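Local structure of KLLA0B12012p (Kluyveromyces lactis, 6Y3P) at residues Q152-I156 against D252-I256; E108-I112 against N127-E133; L63-Y69 against L322-L326; V114-L120 against L163-D168; V231-M235 against R297-H301. The protein is the Pby1 partner of the mRNA decapping enzyme Dcp2, represented here by its C-terminal ATP-grasp domain, which probably binds ATP and a metal ion. All blocks are in the same frame, centred on the assembly; numbering follows the deposited sequence.

Contact 1. Residues Q152-I156 against D252-I256; sequences QGIRI and DVLDI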
# COMPACT_ATOMS: atom_id res chain seq x y z
N GLN A 152 1.45 7.02 25.67
CA GLN A 152 2.12 8.19 26.23
C GLN A 152 2.60 9.17 25.12
O GLN A 152 3.37 10.11 25.40
CB GLN A 152 3.26 7.76 27.18
CG GLN A 152 3.45 8.69 28.38
CD GLN A 152 3.24 7.97 29.69
OE1 GLN A 152 4.14 7.27 30.20
NE2 GLN A 152 2.06 8.12 30.27
N GLY A 153 2.11 8.97 23.90
CA GLY A 153 2.41 9.82 22.75
C GLY A 153 3.56 9.34 21.89
O GLY A 153 4.56 8.85 22.43
N ILE A 154 3.44 9.51 20.55
CA ILE A 154 4.47 9.08 19.60
C ILE A 154 5.63 10.13 19.60
O ILE A 154 5.40 11.33 19.40
CB ILE A 154 3.96 8.65 18.18
CG1 ILE A 154 3.84 9.81 17.18
CG2 ILE A 154 2.63 7.87 18.26
CD1 ILE A 154 3.77 9.39 15.69
N ARG A 155 6.86 9.66 19.92
CA ARG A 155 8.06 10.49 20.06
C ARG A 155 9.19 10.17 19.06
O ARG A 155 9.43 9.01 18.72
CB ARG A 155 8.58 10.42 21.51
CG ARG A 155 7.64 11.08 22.52
CD ARG A 155 8.22 11.13 23.92
NE ARG A 155 9.37 12.04 24.02
CZ ARG A 155 10.07 12.26 25.13
NH1 ARG A 155 9.75 11.64 26.26
NH2 ARG A 155 11.11 13.09 25.11
N ILE A 156 9.89 11.23 18.62
CA ILE A 156 11.02 11.18 17.68
C ILE A 156 12.35 11.01 18.42
O ILE A 156 12.54 11.55 19.52
CB ILE A 156 11.03 12.44 16.75
CG1 ILE A 156 9.80 12.43 15.86
CG2 ILE A 156 12.28 12.50 15.84
CD1 ILE A 156 9.55 13.69 15.20
N ASP A 252 8.98 16.88 21.24
CA ASP A 252 9.29 15.81 20.27
C ASP A 252 8.12 14.84 20.00
O ASP A 252 8.33 13.71 19.52
CB ASP A 252 10.56 15.05 20.72
CG ASP A 252 10.38 14.19 21.96
OD1 ASP A 252 9.58 14.56 22.84
OD2 ASP A 252 11.06 13.14 22.06
N VAL A 253 6.90 15.30 20.26
CA VAL A 253 5.68 14.52 20.08
C VAL A 253 4.96 14.98 18.80
O VAL A 253 5.10 16.14 18.40
CB VAL A 253 4.78 14.63 21.35
CG1 VAL A 253 3.48 13.85 21.21
CG2 VAL A 253 5.54 14.22 22.61
N LEU A 254 4.24 14.07 18.15
CA LEU A 254 3.36 14.35 17.01
C LEU A 254 2.06 13.58 17.17
O LEU A 254 2.03 12.55 17.85
CB LEU A 254 4.01 14.19 15.62
CG LEU A 254 4.85 12.97 15.34
CD1 LEU A 254 4.92 12.72 13.85
CD2 LEU A 254 6.22 13.13 15.92
N ASP A 255 0.95 14.14 16.64
CA ASP A 255 -0.41 13.58 16.79
C ASP A 255 -0.85 13.60 18.29
O ASP A 255 -1.38 12.61 18.81
CB ASP A 255 -0.55 12.18 16.13
CG ASP A 255 -0.14 12.11 14.66
OD1 ASP A 255 -0.76 12.81 13.83
OD2 ASP A 255 0.77 11.29 14.33
N ILE A 256 -0.58 14.74 18.97
CA ILE A 256 -0.95 14.99 20.38
C ILE A 256 -2.49 15.04 20.50
O ILE A 256 -3.05 14.53 21.48
CB ILE A 256 -0.25 16.26 20.98
CG1 ILE A 256 -0.59 16.49 22.49
CG2 ILE A 256 -0.51 17.54 20.15
CD1 ILE A 256 0.02 15.49 23.51

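Contact 2. Residues E108-I112 against N127-E133; sequences ESFNI and NWELRQE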
# COMPACT_ATOMS: atom_id res chain seq x y z
N GLU A 108 11.25 1.18 7.18
CA GLU A 108 11.28 0.00 8.02
C GLU A 108 10.48 0.26 9.29
O GLU A 108 10.37 1.40 9.74
CB GLU A 108 12.71 -0.32 8.45
CG GLU A 108 13.64 -0.67 7.32
CD GLU A 108 15.07 -0.77 7.80
OE1 GLU A 108 15.65 0.28 8.16
OE2 GLU A 108 15.60 -1.91 7.86
N SER A 109 9.91 -0.80 9.85
CA SER A 109 9.20 -0.78 11.12
C SER A 109 9.60 -2.03 11.88
O SER A 109 10.01 -3.04 11.28
CB SER A 109 7.69 -0.73 10.92
OG SER A 109 7.25 -1.83 10.15
N PHE A 110 9.58 -1.94 13.21
CA PHE A 110 9.94 -3.03 14.10
C PHE A 110 8.98 -3.02 15.25
O PHE A 110 8.37 -2.00 15.53
CB PHE A 110 11.37 -2.88 14.62
CG PHE A 110 12.42 -2.73 13.55
CD1 PHE A 110 12.81 -1.47 13.10
CD2 PHE A 110 13.04 -3.85 13.00
CE1 PHE A 110 13.78 -1.33 12.10
CE2 PHE A 110 14.02 -3.70 12.01
CZ PHE A 110 14.39 -2.45 11.57
N ASN A 111 8.83 -4.18 15.90
CA ASN A 111 7.97 -4.34 17.07
C ASN A 111 8.84 -4.59 18.28
O ASN A 111 9.74 -5.43 18.25
CB ASN A 111 6.95 -5.45 16.85
CG ASN A 111 5.65 -4.91 16.31
OD1 ASN A 111 5.49 -4.69 15.10
ND2 ASN A 111 4.72 -4.62 17.21
N ILE A 112 8.65 -3.77 19.31
CA ILE A 112 9.42 -3.87 20.54
C ILE A 112 8.49 -4.03 21.75
O ILE A 112 7.37 -3.51 21.74
CB ILE A 112 10.47 -2.72 20.68
CG1 ILE A 112 11.52 -3.04 21.75
CG2 ILE A 112 9.84 -1.34 20.89
CD1 ILE A 112 12.90 -3.00 21.24
N ASN A 127 15.19 -8.01 19.35
CA ASN A 127 14.91 -7.50 18.00
C ASN A 127 16.24 -6.93 17.50
O ASN A 127 16.43 -5.72 17.48
CB ASN A 127 13.77 -6.46 17.97
CG ASN A 127 13.18 -6.24 16.58
OD1 ASN A 127 13.89 -6.14 15.57
ND2 ASN A 127 11.85 -6.15 16.49
N TRP A 128 17.18 -7.85 17.16
CA TRP A 128 18.54 -7.59 16.71
C TRP A 128 18.63 -6.74 15.44
O TRP A 128 19.60 -6.00 15.29
CB TRP A 128 19.34 -8.90 16.55
CG TRP A 128 18.81 -9.84 15.51
CD1 TRP A 128 18.01 -10.92 15.71
CD2 TRP A 128 19.09 -9.80 14.10
NE1 TRP A 128 17.73 -11.53 14.51
CE2 TRP A 128 18.37 -10.86 13.50
CE3 TRP A 128 19.88 -8.97 13.28
CZ2 TRP A 128 18.40 -11.10 12.12
CZ3 TRP A 128 19.89 -9.19 11.91
CH2 TRP A 128 19.16 -10.24 11.34
N GLU A 129 17.63 -6.85 14.53
CA GLU A 129 17.57 -6.06 13.29
C GLU A 129 17.50 -4.57 13.62
O GLU A 129 18.25 -3.78 13.04
CB GLU A 129 16.37 -6.46 12.43
CG GLU A 129 16.68 -7.43 11.30
CD GLU A 129 15.56 -8.40 11.01
OE1 GLU A 129 14.86 -8.21 9.99
OE2 GLU A 129 15.37 -9.35 11.82
N LEU A 130 16.63 -4.21 14.58
CA LEU A 130 16.37 -2.85 15.08
C LEU A 130 17.62 -2.27 15.73
O LEU A 130 17.98 -1.14 15.42
CB LEU A 130 15.23 -2.93 16.13
CG LEU A 130 14.30 -1.74 16.43
CD1 LEU A 130 13.90 -1.74 17.88
CD2 LEU A 130 14.84 -0.42 16.00
N ARG A 131 18.27 -3.04 16.64
CA ARG A 131 19.49 -2.61 17.35
C ARG A 131 20.54 -2.11 16.37
O ARG A 131 21.08 -1.01 16.54
CB ARG A 131 20.05 -3.77 18.21
CG ARG A 131 21.44 -3.54 18.83
CD ARG A 131 21.38 -2.80 20.15
NE ARG A 131 22.41 -3.25 21.08
CZ ARG A 131 22.24 -3.30 22.40
NH1 ARG A 131 23.23 -3.72 23.18
NH2 ARG A 131 21.09 -2.93 22.95
N GLN A 132 20.80 -2.92 15.33
CA GLN A 132 21.79 -2.68 14.29
C GLN A 132 21.48 -1.44 13.49
O GLN A 132 22.39 -0.68 13.17
CB GLN A 132 21.92 -3.90 13.38
CG GLN A 132 23.37 -4.14 12.97
CD GLN A 132 23.59 -5.49 12.37
OE1 GLN A 132 22.73 -6.06 11.68
NE2 GLN A 132 24.82 -5.98 12.53
N GLU A 133 20.20 -1.21 13.22
CA GLU A 133 19.72 -0.04 12.51
C GLU A 133 19.99 1.25 13.32
O GLU A 133 20.54 2.20 12.78
CB GLU A 133 18.22 -0.19 12.23
CG GLU A 133 17.91 -1.14 11.08
CD GLU A 133 18.33 -0.66 9.70
OE1 GLU A 133 18.31 0.57 9.46
OE2 GLU A 133 18.69 -1.53 8.87
O HOH W 1 9.74 -6.69 14.16

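Contact 3. Residues L63-Y69 against L322-L326; sequences LMSNQLY and LKNSL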
# COMPACT_ATOMS: atom_id res chain seq x y z
N LEU A 63 -11.93 -20.73 -5.24
CA LEU A 63 -10.88 -20.06 -5.99
C LEU A 63 -9.66 -20.97 -6.09
O LEU A 63 -8.97 -20.98 -7.12
CB LEU A 63 -10.53 -18.71 -5.31
CG LEU A 63 -9.45 -17.82 -5.92
CD1 LEU A 63 -9.85 -17.28 -7.30
CD2 LEU A 63 -9.14 -16.67 -5.00
N MET A 64 -9.37 -21.72 -5.01
CA MET A 64 -8.23 -22.62 -4.98
C MET A 64 -8.54 -24.02 -5.50
O MET A 64 -7.62 -24.78 -5.76
CB MET A 64 -7.57 -22.67 -3.60
CG MET A 64 -8.49 -23.12 -2.51
SD MET A 64 -7.59 -23.24 -0.97
CE MET A 64 -8.86 -22.75 0.19
N SER A 65 -9.83 -24.34 -5.68
CA SER A 65 -10.28 -25.66 -6.13
C SER A 65 -10.95 -25.68 -7.51
O SER A 65 -10.98 -26.74 -8.17
CB SER A 65 -11.22 -26.29 -5.10
OG SER A 65 -12.50 -25.67 -5.06
N ASN A 66 -11.57 -24.55 -7.91
CA ASN A 66 -12.26 -24.45 -9.19
C ASN A 66 -11.60 -23.44 -10.09
O ASN A 66 -11.49 -22.25 -9.75
CB ASN A 66 -13.76 -24.18 -9.02
CG ASN A 66 -14.61 -24.42 -10.24
OD1 ASN A 66 -14.14 -24.56 -11.37
ND2 ASN A 66 -15.91 -24.48 -10.04
N GLN A 67 -11.15 -23.92 -11.25
CA GLN A 67 -10.47 -23.07 -12.21
C GLN A 67 -11.43 -22.24 -13.05
O GLN A 67 -10.99 -21.35 -13.78
CB GLN A 67 -9.50 -23.88 -13.07
CG GLN A 67 -8.22 -24.26 -12.30
CD GLN A 67 -7.62 -23.11 -11.52
OE1 GLN A 67 -7.88 -22.94 -10.32
NE2 GLN A 67 -6.80 -22.30 -12.18
N LEU A 68 -12.74 -22.48 -12.89
CA LEU A 68 -13.78 -21.74 -13.60
C LEU A 68 -14.08 -20.44 -12.90
O LEU A 68 -14.49 -19.49 -13.55
CB LEU A 68 -15.06 -22.59 -13.71
CG LEU A 68 -15.04 -23.73 -14.74
CD1 LEU A 68 -16.34 -24.52 -14.72
CD2 LEU A 68 -14.76 -23.20 -16.11
N TYR A 69 -13.88 -20.41 -11.56
CA TYR A 69 -14.16 -19.27 -10.69
C TYR A 69 -12.98 -18.31 -10.59
O TYR A 69 -11.89 -18.69 -10.17
CB TYR A 69 -14.56 -19.78 -9.29
CG TYR A 69 -14.83 -18.70 -8.26
CD1 TYR A 69 -16.03 -17.99 -8.26
CD2 TYR A 69 -13.93 -18.46 -7.23
CE1 TYR A 69 -16.32 -17.05 -7.28
CE2 TYR A 69 -14.20 -17.51 -6.24
CZ TYR A 69 -15.40 -16.82 -6.26
OH TYR A 69 -15.69 -15.93 -5.26
N LEU A 322 -2.20 -16.70 -7.94
CA LEU A 322 -3.15 -17.61 -8.53
C LEU A 322 -3.48 -17.10 -9.92
O LEU A 322 -3.72 -15.91 -10.10
CB LEU A 322 -4.45 -17.64 -7.69
CG LEU A 322 -4.55 -18.61 -6.51
CD1 LEU A 322 -4.00 -19.98 -6.86
CD2 LEU A 322 -3.90 -18.04 -5.26
N LYS A 323 -3.56 -18.02 -10.87
CA LYS A 323 -3.89 -17.79 -12.28
C LYS A 323 -5.31 -17.16 -12.45
O LYS A 323 -5.53 -16.35 -13.35
CB LYS A 323 -3.79 -19.13 -13.04
CG LYS A 323 -3.93 -19.05 -14.55
CD LYS A 323 -2.59 -18.94 -15.27
CE LYS A 323 -2.72 -18.14 -16.54
NZ LYS A 323 -1.46 -17.42 -16.86
N ASN A 324 -6.23 -17.54 -11.59
CA ASN A 324 -7.62 -17.11 -11.66
C ASN A 324 -7.95 -15.94 -10.72
O ASN A 324 -9.11 -15.64 -10.45
CB ASN A 324 -8.56 -18.34 -11.45
CG ASN A 324 -8.30 -19.13 -10.19
OD1 ASN A 324 -7.19 -19.21 -9.66
ND2 ASN A 324 -9.34 -19.78 -9.72
N SER A 325 -6.93 -15.26 -10.23
CA SER A 325 -7.13 -14.10 -9.37
C SER A 325 -6.60 -12.85 -10.03
O SER A 325 -5.72 -12.93 -10.88
CB SER A 325 -6.39 -14.27 -8.05
OG SER A 325 -6.88 -15.39 -7.32
N LEU A 326 -7.14 -11.71 -9.63
CA LEU A 326 -6.64 -10.37 -9.90
C LEU A 326 -6.89 -9.58 -8.63
O LEU A 326 -7.75 -9.97 -7.85
CB LEU A 326 -7.18 -9.65 -11.17
CG LEU A 326 -8.66 -9.26 -11.27
CD1 LEU A 326 -9.00 -8.04 -10.38
CD2 LEU A 326 -8.97 -8.89 -12.68

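Contact 4. Residues V114-L120 against L163-D168; sequences VDYAEFL and LQAIFD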
# COMPACT_ATOMS: atom_id res chain seq x y z
N VAL A 114 8.79 -3.48 25.76
CA VAL A 114 9.59 -2.93 26.85
C VAL A 114 8.70 -2.89 28.09
O VAL A 114 7.64 -2.27 28.07
CB VAL A 114 10.22 -1.54 26.55
CG1 VAL A 114 11.16 -1.09 27.68
CG2 VAL A 114 10.97 -1.53 25.21
N ASP A 115 9.15 -3.57 29.15
CA ASP A 115 8.46 -3.66 30.43
C ASP A 115 8.77 -2.41 31.25
O ASP A 115 7.85 -1.71 31.68
CB ASP A 115 8.90 -4.94 31.19
CG ASP A 115 8.70 -6.25 30.43
OD1 ASP A 115 9.24 -6.38 29.30
OD2 ASP A 115 8.05 -7.16 30.99
N TYR A 116 10.07 -2.13 31.45
CA TYR A 116 10.61 -1.01 32.22
C TYR A 116 11.83 -0.48 31.49
O TYR A 116 12.51 -1.23 30.79
CB TYR A 116 11.00 -1.45 33.64
CG TYR A 116 9.91 -2.20 34.37
CD1 TYR A 116 9.70 -3.56 34.15
CD2 TYR A 116 9.07 -1.54 35.27
CE1 TYR A 116 8.68 -4.24 34.79
CE2 TYR A 116 8.05 -2.23 35.93
CZ TYR A 116 7.86 -3.58 35.69
OH TYR A 116 6.90 -4.28 36.34
N ALA A 117 12.10 0.82 31.65
CA ALA A 117 13.20 1.56 31.00
C ALA A 117 14.58 0.92 31.22
O ALA A 117 15.38 0.89 30.28
CB ALA A 117 13.21 3.01 31.47
N GLU A 118 14.83 0.37 32.42
CA GLU A 118 16.09 -0.29 32.79
C GLU A 118 16.41 -1.57 31.97
O GLU A 118 17.56 -2.03 31.97
CB GLU A 118 16.16 -0.57 34.31
CG GLU A 118 14.83 -0.90 35.00
CD GLU A 118 14.18 0.24 35.76
OE1 GLU A 118 14.82 0.81 36.68
OE2 GLU A 118 13.01 0.56 35.44
N PHE A 119 15.42 -2.10 31.24
CA PHE A 119 15.60 -3.30 30.43
C PHE A 119 15.43 -3.06 28.94
O PHE A 119 15.23 -4.01 28.18
CB PHE A 119 14.70 -4.43 30.93
CG PHE A 119 15.15 -5.00 32.24
CD1 PHE A 119 16.22 -5.88 32.30
CD2 PHE A 119 14.51 -4.66 33.43
CE1 PHE A 119 16.63 -6.42 33.52
CE2 PHE A 119 14.94 -5.18 34.65
CZ PHE A 119 16.00 -6.05 34.69
N LEU A 120 15.57 -1.77 28.51
CA LEU A 120 15.51 -1.32 27.12
C LEU A 120 16.60 -2.01 26.30
O LEU A 120 16.33 -2.43 25.17
CB LEU A 120 15.65 0.22 27.03
CG LEU A 120 15.49 0.91 25.64
CD1 LEU A 120 14.83 2.24 25.79
CD2 LEU A 120 16.83 1.26 25.03
N LEU A 163 16.41 7.22 22.75
CA LEU A 163 15.34 6.26 23.04
C LEU A 163 15.32 5.89 24.53
O LEU A 163 14.25 5.83 25.12
CB LEU A 163 15.51 5.00 22.18
CG LEU A 163 14.36 4.00 22.19
CD1 LEU A 163 13.01 4.64 21.78
CD2 LEU A 163 14.69 2.82 21.30
N GLN A 164 16.51 5.71 25.12
CA GLN A 164 16.70 5.41 26.54
C GLN A 164 16.16 6.54 27.44
O GLN A 164 15.53 6.25 28.45
CB GLN A 164 18.19 5.11 26.83
CG GLN A 164 18.52 4.75 28.31
CD GLN A 164 17.84 3.48 28.77
OE1 GLN A 164 18.17 2.37 28.36
NE2 GLN A 164 16.85 3.62 29.62
N ALA A 165 16.40 7.81 27.05
CA ALA A 165 15.94 9.01 27.76
C ALA A 165 14.42 9.13 27.65
O ALA A 165 13.78 9.54 28.62
CB ALA A 165 16.62 10.24 27.18
N ILE A 166 13.84 8.75 26.50
CA ILE A 166 12.39 8.78 26.30
C ILE A 166 11.74 7.81 27.31
O ILE A 166 10.85 8.22 28.06
CB ILE A 166 12.00 8.45 24.83
CG1 ILE A 166 12.45 9.56 23.85
CG2 ILE A 166 10.48 8.18 24.71
CD1 ILE A 166 12.34 9.17 22.38
N PHE A 167 12.23 6.54 27.35
CA PHE A 167 11.74 5.49 28.25
C PHE A 167 11.89 5.84 29.72
O PHE A 167 10.99 5.54 30.49
CB PHE A 167 12.36 4.12 27.93
CG PHE A 167 11.55 3.35 26.91
CD1 PHE A 167 10.44 2.62 27.29
CD2 PHE A 167 11.84 3.46 25.55
CE1 PHE A 167 9.66 1.98 26.33
CE2 PHE A 167 11.08 2.78 24.60
CZ PHE A 167 9.98 2.06 24.99
N ASP A 168 13.02 6.46 30.10
CA ASP A 168 13.31 6.90 31.46
C ASP A 168 12.29 7.96 31.90
O ASP A 168 11.81 7.92 33.03
CB ASP A 168 14.73 7.53 31.52
CG ASP A 168 15.90 6.57 31.54
OD1 ASP A 168 15.67 5.34 31.52
OD2 ASP A 168 17.05 7.04 31.55

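Contact 5. Residues V231-M235 against R297-H301; sequences VYDRM and RTQIH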
# COMPACT_ATOMS: atom_id res chain seq x y z
N VAL A 231 0.89 -0.92 -12.69
CA VAL A 231 0.81 0.29 -11.89
C VAL A 231 -0.04 1.30 -12.67
O VAL A 231 0.15 1.49 -13.86
CB VAL A 231 2.22 0.83 -11.54
CG1 VAL A 231 2.15 2.21 -10.90
CG2 VAL A 231 2.97 -0.14 -10.63
N TYR A 232 -1.02 1.87 -11.98
CA TYR A 232 -1.89 2.91 -12.51
C TYR A 232 -1.19 4.27 -12.29
O TYR A 232 -0.97 4.68 -11.14
CB TYR A 232 -3.27 2.84 -11.82
CG TYR A 232 -4.29 3.77 -12.45
CD1 TYR A 232 -4.45 3.83 -13.83
CD2 TYR A 232 -5.10 4.57 -11.66
CE1 TYR A 232 -5.37 4.70 -14.42
CE2 TYR A 232 -6.03 5.43 -12.23
CZ TYR A 232 -6.16 5.49 -13.61
OH TYR A 232 -7.10 6.32 -14.17
N ASP A 233 -0.80 4.93 -13.39
CA ASP A 233 -0.04 6.19 -13.38
C ASP A 233 -0.83 7.45 -12.98
O ASP A 233 -0.21 8.49 -12.83
CB ASP A 233 0.68 6.43 -14.72
CG ASP A 233 2.05 5.78 -14.77
OD1 ASP A 233 2.47 5.20 -13.73
OD2 ASP A 233 2.70 5.83 -15.83
N ARG A 234 -2.15 7.36 -12.81
CA ARG A 234 -2.94 8.49 -12.36
C ARG A 234 -3.07 8.27 -10.85
O ARG A 234 -3.91 7.51 -10.39
CB ARG A 234 -4.30 8.53 -13.06
CG ARG A 234 -4.17 8.70 -14.60
CD ARG A 234 -5.51 9.04 -15.26
NE ARG A 234 -6.06 10.30 -14.75
CZ ARG A 234 -7.32 10.69 -14.91
NH1 ARG A 234 -8.18 9.95 -15.60
NH2 ARG A 234 -7.73 11.85 -14.40
N MET A 235 -2.10 8.82 -10.10
CA MET A 235 -2.01 8.63 -8.67
C MET A 235 -2.65 9.77 -7.85
O MET A 235 -3.02 10.81 -8.40
CB MET A 235 -0.57 8.34 -8.24
CG MET A 235 0.25 7.63 -9.28
SD MET A 235 1.89 7.26 -8.62
CE MET A 235 2.56 6.22 -9.94
N ARG A 297 7.51 8.68 -10.54
CA ARG A 297 6.80 7.58 -11.19
C ARG A 297 7.78 6.43 -11.45
O ARG A 297 7.46 5.28 -11.16
CB ARG A 297 6.18 8.06 -12.51
CG ARG A 297 4.68 8.17 -12.48
CD ARG A 297 4.17 9.01 -13.62
NE ARG A 297 3.36 10.10 -13.08
CZ ARG A 297 3.48 11.38 -13.42
NH1 ARG A 297 4.35 11.75 -14.35
NH2 ARG A 297 2.71 12.29 -12.84
N THR A 298 8.97 6.74 -11.95
CA THR A 298 10.05 5.78 -12.22
C THR A 298 10.39 5.02 -10.94
O THR A 298 10.28 3.80 -10.94
CB THR A 298 11.19 6.50 -12.91
OG1 THR A 298 10.62 7.01 -14.12
CG2 THR A 298 12.39 5.59 -13.23
N GLN A 299 10.66 5.75 -9.83
CA GLN A 299 10.90 5.13 -8.50
C GLN A 299 9.74 4.25 -8.06
O GLN A 299 9.99 3.16 -7.53
CB GLN A 299 11.09 6.19 -7.40
CG GLN A 299 12.30 7.08 -7.57
CD GLN A 299 12.26 8.17 -6.52
OE1 GLN A 299 12.47 7.90 -5.33
NE2 GLN A 299 11.98 9.40 -6.95
N ILE A 300 8.49 4.69 -8.28
CA ILE A 300 7.31 3.90 -7.87
C ILE A 300 7.25 2.56 -8.63
O ILE A 300 7.05 1.50 -8.02
CB ILE A 300 6.00 4.74 -7.96
CG1 ILE A 300 5.92 5.69 -6.74
CG2 ILE A 300 4.75 3.83 -8.04
CD1 ILE A 300 4.96 6.91 -6.83
N HIS A 301 7.45 2.60 -9.94
CA HIS A 301 7.43 1.40 -10.78
C HIS A 301 8.52 0.47 -10.40
O HIS A 301 8.32 -0.73 -10.40
CB HIS A 301 7.62 1.78 -12.24
CG HIS A 301 6.48 2.54 -12.81
ND1 HIS A 301 6.39 2.77 -14.16
CD2 HIS A 301 5.40 3.07 -12.20
CE1 HIS A 301 5.26 3.43 -14.33
NE2 HIS A 301 4.63 3.61 -13.18

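Contact 1. Residues Q152-I156 against D252-I256
R155 reaches across to D252 at the edge of a small antiparallel sheet, its side chain running along D252 from CB to the guanidinium and touching V253 on the way. R155 CB lies 3.7 Å from D252 OD2, CG rests against V253 CG2, and CD lies against the D252 carboxylate. A bend at chi3 (68°) brings R155 NE to 2.8 Å from D252 OD1 and equally near OD2, while R155 NH2 lies 3.1 Å from D252 OD2. The guanidinium and carboxylate planes stand 87° apart, in keeping with the bent, individually weak hydrogen bonds of this salt bridge. NH1 turns to S169 of helix 160-171. The backbones are joined by I156 N to D252 O at 3.1 Å and by L254 N to I154 O at 3.2 Å. On the other face, I156 CD1 presses tightly on L254 CD2 (3.5 Å), and I142 backs both residues. Strand 253-254 is the short, weakly bonded outer strand beside 154-157 in the five-stranded sheet of this ATP-grasp domain.

Contact 2. Residues E108-I112 against N127-E133
N127 ND2 donates to N111 O at 2.8 Å, tying the N-terminus of a helix to an edge strand, and a water joins the same ND2 to N111 N. N127 is the N-cap of helix 128-136: with CG anti to its own N (chi1 -162°), the amide also turns OD1 to L130 N in a weak capping bond of 3.5 Å. One asparagine thus serves helix and strand together. Between them lies F110, one face of whose ring is covered by L130 of the first helical turn. L130 CB sits 4.0 Å from the ring centroid and 19° off its normal, a CH-pi contact, while E129 CB approaches F110 CE2 at 3.6 Å. L130 CD1 reaches on to I112 CD1, 3.7 Å away. W141 of strand 140-145 in the same sheet also touches F110. At the far end the carboxylates of E108 and E133 converge, their like charges probably offset by K139, which forms a salt bridge with E108 and a long, weak ion pair with E133. E108 OE1 and E133 OE1, both acceptors, approach to 3.0 Å without a hydrogen bond.

Contact 3. Residues L63-Y69 against L322-L326
N324 inserts its side-chain amide between two backbone carbonyls of the 63-69 segment, and this is where the contact is tight. Its CG lies between the backbone N and the carbonyl carbon (chi1 54°), a torsion that sends ND2 out of the type I turn L322-S325. N324 ND2 donates to L63 O at 2.9 Å, nearly straight at 164°, within the carbonyl plane and on a lone pair. N324 ND2 also donates to Y69 O at 2.8 Å, more bent at 143° and tilted from its own amide plane. Two carbonyls six residues apart in sequence are thereby held by a single nitrogen. L63 closes the same corner, with CD1 3.5 Å from N324 ND2 and CD2 3.5 Å from S325 OG, whose own hydrogen bond goes to S73 O. The other margin is looser and open to solvent. There Q67, bent at chi2, crosses N324 at about a right angle. K323 CB barely meets Q67 NE2, at 4.5 Å. The contact thus joins the end of helix 60-65 and the start of strand 69-71, in the parallel sheet, to the turn leading into strand 326-335 of the large antiparallel sheet.

Contact 4. Residues V114-L120 against L163-D168
L120 and Q164 both carry CG anti to the backbone N (chi1 -179° in Q164), and the two side chains slide past each other in opposite directions. Q164 then bends at chi2 (63°), which swings its amide back to the loop. There Q164 NE2 donates to A117 O at 3.2 Å; the bond is almost straight (169°), although the donor stands well above the carbonyl plane. L120 N reaches that oxygen from the opposite face, so A117 O is gripped from both sides. Q164 NE2 also donates to D168 OD1 at 2.8 Å, one turn further along the helix, and this second bond fixes the rotation of the amide. Next to this polar bridge lies the apolar core. L120 CD1 comes within 3.2 Å of F167 CD2, a close approach, and also rests against L163 CG. V114 meets the outer end of the ring, with CB 3.6 Å from F167 CE1, while A117 CB packs on F167 CB at 3.8 Å. F195 of strand 194-200 makes an edge-to-face stack with F167. Helix 160-171 thus holds a short 3-10 turn beside a buried aromatic while packing on strands 140-145 and 154-157 of the five-stranded antiparallel sheet, an alpha+beta part of the ATP-grasp domain.

Contact 5. Residues V231-M235 against R297-H301
H301 NE2 donates to D233 OD1 at 2.7 Å, and this short bond is the polar centre of the contact. It enters the syn lone pair of the carboxylate, on the side of the other oxygen, and the acceptor lies only 6° out of the imidazole plane. Carboxylate and ring are nearly coplanar, 11° apart, although the two side chains cross at about a right angle. V231 CG1 supports the same end of the ring, 3.6 Å from H301 CD2. With CG beside the backbone N and anti to the carbonyl carbon (chi1 -68°), H301 carries its ring back along the helix to this position. Apolar groups make up the rest of the contact. M235, extended beyond CG, meets I300 tip to tip, with M235 SD 3.6 Å from I300 CD1, and M235 CE lies 3.8 Å from R297 CG. The guanidinium of R297 is engaged outside the segments in salt bridges to D283 and E294, while its aliphatic part passes beside D233. Further out, V392 and V394 of strand 391-396 touch H301, and C219 of strand 215-224 lies against V231, M235 and I300. Helix 290-313 is thus seated on the large antiparallel sheet. Such a histidine-carboxylate bond anchors NE2 and fixes the ring's rotation, and the nearby carboxylate would be expected to stabilise a proton on the imidazole.

The five contacts show how bonding varies with place in one fold. Contacts 1, 2 and 4 gather round the same small antiparallel sheet: contact 1 at the surface on one edge strand, contact 2, partly buried, on the other, and contact 4 buried where helix 160-171 packs on that sheet. I166 of this helix packs on R155, so contacts 1 and 4 touch; contacts 2 and 4 merely adjoin in sequence. Contact 5, also buried and nearest the centre of the chain, belongs to the larger sheet, into which the turn of the partly buried contact 3 leads. A salt bridge marks the surface, side-chain amides serve contacts 2, 3 and 4, and a histidine-carboxylate pair serves contact 5.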